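Local coordinates for Iron(3+)-hydroxamate-binding protein FhuD (Bacillus subtilis subsp. subtilis, PDB 3G9Q) that binds iron(3+)-hydroxamate complexes, including ferrichrome and coprogen, and hands them to the membrane-bound permease of the FhuCBGD ABC transporter, at residues A[146-151]-A[207-213]; A[171-176]-A[261-265]. One frame throughout, in Å; residues are numbered along the deposited sequence.

Interactions 1 and 2 lie in one half of the chain, their centres about 13 Å apart. Interaction 1 joins two neighbouring parallel strands of the five-stranded mixed sheet through backbone hydrogen bonds, with a cluster of side-chain hydrogen bonds at its start; nine of its thirteen touching residues are buried, while Lys146 is exposed. Interaction 2 sets residues 171-176, largely on helix 169-175, against helix 255-270 through aliphatic side chains; all six touching residues are buried, and no hydrogen bond joins its segments. Ile172 touches Ile148, the rings of Phe264 and Phe212 meet, and Tyr173 OH probably hydrogen-bonds Ile148 O, which places both helices against the strands of interaction 1.

Interaction 1 (A[146-151]-A[207-213]); sequences KTISIM and AGDYIFA
Asp209 OD2 is gripped twice by Thr147: Thr147 N donates to it at 3.0 Å, on the anti side of the carboxylate, while Thr147 OG1 donates to it at 2.7 Å from above the plane, 41° out of it. The two donors reach the oxygen from opposite faces of the carboxylate. A chi1 of 64° holds Thr147 OG1 close to its own main chain, where it also accepts from Asp209 N at 3.0 Å. The Lys146 chain lies across Asp209, Lys146 CG 3.5 Å from Asp209 CG, and the same methylene meets the edge of the Tyr210 ring.

Beyond these bonds a parallel ladder begins, the axes of 148-151 and 210-213 at 15° to each other. Tyr210 N donates to Thr147 O, Ser149 N to Tyr210 O at 2.8 Å, and Phe212 N to Ser149 O at 3.2 Å; a weak bond from Met151 N to Phe212 O follows. Ile148 CG1 lies 4.2 Å from Phe212 CD1, at the ring edge; on the opposite face CG of selenomethionine Met151 touches Ile211 CG2. Helix 255-270 packs over Tyr210 and Phe212. This parallel pair belongs to the C-terminal lobe's mixed sheet, consistent with a bilobal solute-binding fold. Two donors on one oxygen probably stabilise Asp209 as a carboxylate.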
loop_
_atom_site.group_PDB
_atom_site.type_symbol
_atom_site.label_atom_id
_atom_site.label_comp_id
_atom_site.label_asym_id
_atom_site.label_seq_id
_atom_site.Cartn_x
_atom_site.Cartn_y
_atom_site.Cartn_z
ATOM N N LYS A 146 18.420 9.650 -11.612
ATOM C CA LYS A 146 18.746 8.245 -11.506
ATOM C C LYS A 146 17.425 7.476 -11.546
ATOM O O LYS A 146 16.382 7.970 -11.101
ATOM C CB LYS A 146 19.497 7.969 -10.208
ATOM C CG LYS A 146 20.919 7.451 -10.401
ATOM C CD LYS A 146 21.803 8.419 -11.153
ATOM C CE LYS A 146 23.264 8.020 -11.014
ATOM N NZ LYS A 146 23.717 8.170 -9.607
ATOM N N THR A 147 17.481 6.276 -12.108
ATOM C CA THR A 147 16.319 5.421 -12.257
ATOM C C THR A 147 16.115 4.517 -11.063
ATOM O O THR A 147 17.052 4.209 -10.316
ATOM C CB THR A 147 16.479 4.521 -13.459
ATOM O OG1 THR A 147 17.592 3.638 -13.245
ATOM C CG2 THR A 147 16.726 5.358 -14.709
ATOM N N ILE A 148 14.887 4.062 -10.891
ATOM C CA ILE A 148 14.600 3.191 -9.777
ATOM C C ILE A 148 13.643 2.088 -10.188
ATOM O O ILE A 148 12.697 2.327 -10.932
ATOM C CB ILE A 148 14.034 4.000 -8.601
ATOM C CG1 ILE A 148 13.227 3.087 -7.688
ATOM C CG2 ILE A 148 13.217 5.172 -9.107
ATOM C CD1 ILE A 148 11.756 2.744 -8.069
ATOM N N SER A 149 13.906 0.873 -9.711
ATOM C CA SER A 149 13.078 -0.283 -10.037
ATOM C C SER A 149 12.306 -0.778 -8.842
ATOM O O SER A 149 12.673 -0.523 -7.698
ATOM C CB SER A 149 13.935 -1.457 -10.524
ATOM O OG SER A 149 14.804 -1.100 -11.569
ATOM N N ILE A 150 11.229 -1.499 -9.111
ATOM C CA ILE A 150 10.461 -2.100 -8.036
ATOM C C ILE A 150 10.146 -3.522 -8.462
ATOM O O ILE A 150 9.489 -3.740 -9.487
ATOM C CB ILE A 150 9.144 -1.384 -7.760
ATOM C CG1 ILE A 150 9.418 0.086 -7.409
ATOM C CG2 ILE A 150 8.420 -2.115 -6.620
ATOM C CD1 ILE A 150 8.184 0.982 -7.397
HETATM N N MSE A 151 10.625 -4.496 -7.697
HETATM C CA MSE A 151 10.357 -5.876 -8.051
HETATM C C MSE A 151 10.273 -6.854 -6.899
HETATM O O MSE A 151 10.953 -6.715 -5.882
HETATM C CB MSE A 151 11.373 -6.366 -9.101
HETATM C CG MSE A 151 12.832 -5.946 -8.895
HETATM SE SE MSE A 151 14.051 -6.285 -10.450
HETATM C CE MSE A 151 13.667 -4.703 -11.565
ATOM N N ALA A 207 16.634 -3.754 -14.452
ATOM C CA ALA A 207 17.321 -3.219 -13.285
ATOM C C ALA A 207 17.810 -1.788 -13.423
ATOM O O ALA A 207 18.566 -1.447 -14.338
ATOM C CB ALA A 207 18.475 -4.123 -12.923
ATOM N N GLY A 208 17.365 -0.955 -12.493
ATOM C CA GLY A 208 17.773 0.432 -12.491
ATOM C C GLY A 208 18.928 0.660 -11.537
ATOM O O GLY A 208 19.529 -0.294 -11.026
ATOM N N ASP A 209 19.223 1.940 -11.310
ATOM C CA ASP A 209 20.297 2.411 -10.426
ATOM C C ASP A 209 19.990 2.063 -8.975
ATOM O O ASP A 209 20.885 1.695 -8.214
ATOM C CB ASP A 209 20.443 3.928 -10.588
ATOM C CG ASP A 209 20.844 4.328 -12.008
ATOM O OD1 ASP A 209 22.025 4.141 -12.360
ATOM O OD2 ASP A 209 19.987 4.808 -12.779
ATOM N N TYR A 210 18.720 2.201 -8.601
ATOM C CA TYR A 210 18.270 1.862 -7.252
ATOM C C TYR A 210 17.142 0.848 -7.353
ATOM O O TYR A 210 16.304 0.932 -8.248
ATOM C CB TYR A 210 17.781 3.096 -6.491
ATOM C CG TYR A 210 18.852 4.128 -6.256
ATOM C CD1 TYR A 210 19.221 5.018 -7.273
ATOM C CD2 TYR A 210 19.513 4.207 -5.027
ATOM C CE1 TYR A 210 20.217 5.964 -7.077
ATOM C CE2 TYR A 210 20.514 5.152 -4.817
ATOM C CZ TYR A 210 20.863 6.029 -5.848
ATOM O OH TYR A 210 21.857 6.975 -5.655
ATOM N N ILE A 211 17.124 -0.106 -6.430
ATOM C CA ILE A 211 16.101 -1.134 -6.449
ATOM C C ILE A 211 15.477 -1.447 -5.103
ATOM O O ILE A 211 16.161 -1.540 -4.091
ATOM C CB ILE A 211 16.655 -2.448 -6.999
ATOM C CG1 ILE A 211 17.416 -2.193 -8.305
ATOM C CG2 ILE A 211 15.500 -3.422 -7.217
ATOM C CD1 ILE A 211 16.725 -1.571 -9.477
ATOM N N PHE A 212 14.164 -1.602 -5.099
ATOM C CA PHE A 212 13.445 -1.958 -3.886
ATOM C C PHE A 212 12.955 -3.377 -4.135
ATOM O O PHE A 212 11.913 -3.568 -4.747
ATOM C CB PHE A 212 12.243 -1.032 -3.681
ATOM C CG PHE A 212 12.586 0.284 -3.068
ATOM C CD1 PHE A 212 12.755 1.411 -3.851
ATOM C CD2 PHE A 212 12.773 0.389 -1.698
ATOM C CE1 PHE A 212 13.110 2.621 -3.274
ATOM C CE2 PHE A 212 13.125 1.593 -1.122
ATOM C CZ PHE A 212 13.295 2.712 -1.909
ATOM N N ALA A 213 13.696 -4.375 -3.685
ATOM C CA ALA A 213 13.261 -5.737 -3.938
ATOM C C ALA A 213 12.883 -6.498 -2.687
ATOM O O ALA A 213 13.328 -6.179 -1.580
ATOM C CB ALA A 213 14.327 -6.499 -4.698
#

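Interaction 2 (A[171-176]-A[261-265]); sequences IIYKDL and QLEFI
Ile171 reaches across to helix 255-270 with its CG2 methyl, 3.6 Å from Ile265 CD1 and 4.0 Å from Leu262 CD1. Its CG1 stands beside the backbone N (chi1 -35°), which leaves CG2 roughly anti to that N and directed at the second helix. Leu262 and Ile265 are three residues, and so about one turn, apart there. Ile172 comes next, alongside Ile265 but running the other way; their ends sit too close in the model for the detail to be trusted.

Leu176 closes the row after a wider pi-type turn, in which Leu176 N donates to Ile171 O at 2.8 Å. This turn brings Leu176 back to the same side as Ile171. Its two methyls divide the work: Leu176 CD1 meets Ile265 CG2 at 3.7 Å, and Leu176 CD2 meets Leu262 CD1 at 4.0 Å. Ile265 thus touches all three side chains.

The local helix axes run almost perpendicular, at 94°, and come no nearer than 11.7 Å, so side chains rather than backbones bridge the interval. This is helix-on-helix packing in the C-terminal lobe beside the long helix 118-143, which in this family links the two lobes and whose Trp128 touches Leu262. With no hydrogen bond across the segments, the junction depends on dispersion and the exclusion of water between aliphatic groups.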
loop_
_atom_site.group_PDB
_atom_site.type_symbol
_atom_site.label_atom_id
_atom_site.label_comp_id
_atom_site.label_asym_id
_atom_site.label_seq_id
_atom_site.Cartn_x
_atom_site.Cartn_y
_atom_site.Cartn_z
ATOM N N ILE A 171 3.688 5.965 -5.598
ATOM C CA ILE A 171 4.468 6.897 -4.778
ATOM C C ILE A 171 5.733 7.335 -5.524
ATOM O O ILE A 171 5.993 8.531 -5.750
ATOM C CB ILE A 171 4.933 6.253 -3.423
ATOM C CG1 ILE A 171 3.877 5.276 -2.889
ATOM C CG2 ILE A 171 5.200 7.338 -2.403
ATOM C CD1 ILE A 171 2.459 5.842 -2.610
ATOM N N ILE A 172 6.511 6.329 -5.905
ATOM C CA ILE A 172 7.784 6.505 -6.586
ATOM C C ILE A 172 7.750 7.090 -7.996
ATOM O O ILE A 172 8.563 7.965 -8.330
ATOM C CB ILE A 172 8.531 5.168 -6.598
ATOM C CG1 ILE A 172 8.957 4.850 -5.155
ATOM C CG2 ILE A 172 9.667 5.213 -7.584
ATOM C CD1 ILE A 172 10.175 5.623 -4.674
ATOM N N TYR A 173 6.813 6.637 -8.817
ATOM C CA TYR A 173 6.769 7.126 -10.175
ATOM C C TYR A 173 5.856 8.308 -10.440
ATOM O O TYR A 173 5.958 8.917 -11.499
ATOM C CB TYR A 173 6.443 5.973 -11.123
ATOM C CG TYR A 173 7.477 4.866 -11.119
ATOM C CD1 TYR A 173 7.109 3.547 -10.849
ATOM C CD2 TYR A 173 8.831 5.134 -11.368
ATOM C CE1 TYR A 173 8.053 2.522 -10.822
ATOM C CE2 TYR A 173 9.788 4.107 -11.343
ATOM C CZ TYR A 173 9.382 2.807 -11.067
ATOM O OH TYR A 173 10.301 1.788 -11.030
ATOM N N LYS A 174 4.982 8.648 -9.490
ATOM C CA LYS A 174 4.057 9.780 -9.666
ATOM C C LYS A 174 4.238 10.899 -8.636
ATOM O O LYS A 174 4.431 12.055 -9.003
ATOM C CB LYS A 174 2.593 9.327 -9.596
ATOM C CG LYS A 174 2.142 8.319 -10.627
ATOM C CD LYS A 174 0.620 8.188 -10.600
ATOM C CE LYS A 174 -0.060 9.450 -11.154
ATOM N NZ LYS A 174 0.398 9.768 -12.549
ATOM N N ASP A 175 4.148 10.562 -7.349
ATOM C CA ASP A 175 4.301 11.564 -6.297
ATOM C C ASP A 175 5.734 12.080 -6.189
ATOM O O ASP A 175 5.957 13.261 -5.945
ATOM C CB ASP A 175 3.895 11.006 -4.929
ATOM C CG ASP A 175 2.439 10.605 -4.860
ATOM O OD1 ASP A 175 2.107 9.511 -5.349
ATOM O OD2 ASP A 175 1.624 11.385 -4.316
ATOM N N LEU A 176 6.703 11.190 -6.361
ATOM C CA LEU A 176 8.101 11.578 -6.263
ATOM C C LEU A 176 8.718 11.892 -7.631
ATOM O O LEU A 176 9.849 12.384 -7.726
ATOM C CB LEU A 176 8.896 10.474 -5.562
ATOM C CG LEU A 176 8.538 10.187 -4.099
ATOM C CD1 LEU A 176 9.285 8.959 -3.638
ATOM C CD2 LEU A 176 8.876 11.375 -3.220
ATOM N N GLN A 261 5.225 3.970 4.156
ATOM C CA GLN A 261 5.937 3.594 2.933
ATOM C C GLN A 261 6.787 4.739 2.392
ATOM O O GLN A 261 7.891 4.504 1.922
ATOM C CB GLN A 261 4.954 3.150 1.843
ATOM C CG GLN A 261 4.073 1.986 2.227
ATOM C CD GLN A 261 3.078 1.634 1.143
ATOM O OE1 GLN A 261 2.337 0.658 1.262
ATOM N NE2 GLN A 261 3.050 2.429 0.078
ATOM N N LEU A 262 6.278 5.970 2.451
ATOM C CA LEU A 262 7.036 7.109 1.946
ATOM C C LEU A 262 8.233 7.375 2.819
ATOM O O LEU A 262 9.232 7.889 2.340
ATOM C CB LEU A 262 6.181 8.380 1.867
ATOM C CG LEU A 262 6.912 9.647 1.369
ATOM C CD1 LEU A 262 7.583 9.410 0.025
ATOM C CD2 LEU A 262 5.922 10.790 1.247
ATOM N N GLU A 263 8.136 7.035 4.100
ATOM C CA GLU A 263 9.258 7.241 5.014
ATOM C C GLU A 263 10.352 6.237 4.630
ATOM O O GLU A 263 11.523 6.594 4.477
ATOM C CB GLU A 263 8.807 7.026 6.465
ATOM C CG GLU A 263 9.810 7.463 7.542
ATOM C CD GLU A 263 9.380 7.033 8.962
ATOM O OE1 GLU A 263 8.244 7.378 9.384
ATOM O OE2 GLU A 263 10.181 6.353 9.657
ATOM N N PHE A 264 9.962 4.983 4.446
ATOM C CA PHE A 264 10.925 3.965 4.073
ATOM C C PHE A 264 11.598 4.262 2.730
ATOM O O PHE A 264 12.803 4.054 2.587
ATOM C CB PHE A 264 10.256 2.598 4.025
ATOM C CG PHE A 264 11.103 1.544 3.394
ATOM C CD1 PHE A 264 12.232 1.073 4.030
ATOM C CD2 PHE A 264 10.785 1.037 2.145
ATOM C CE1 PHE A 264 13.031 0.110 3.431
ATOM C CE2 PHE A 264 11.583 0.074 1.539
ATOM C CZ PHE A 264 12.706 -0.387 2.187
ATOM N N ILE A 265 10.817 4.727 1.755
ATOM C CA ILE A 265 11.337 5.068 0.431
ATOM C C ILE A 265 12.416 6.163 0.572
ATOM O O ILE A 265 13.549 6.008 0.109
ATOM C CB ILE A 265 10.214 5.630 -0.513
ATOM C CG1 ILE A 265 9.072 4.605 -0.685
ATOM C CG2 ILE A 265 10.831 6.064 -1.856
ATOM C CD1 ILE A 265 7.808 5.157 -1.337
#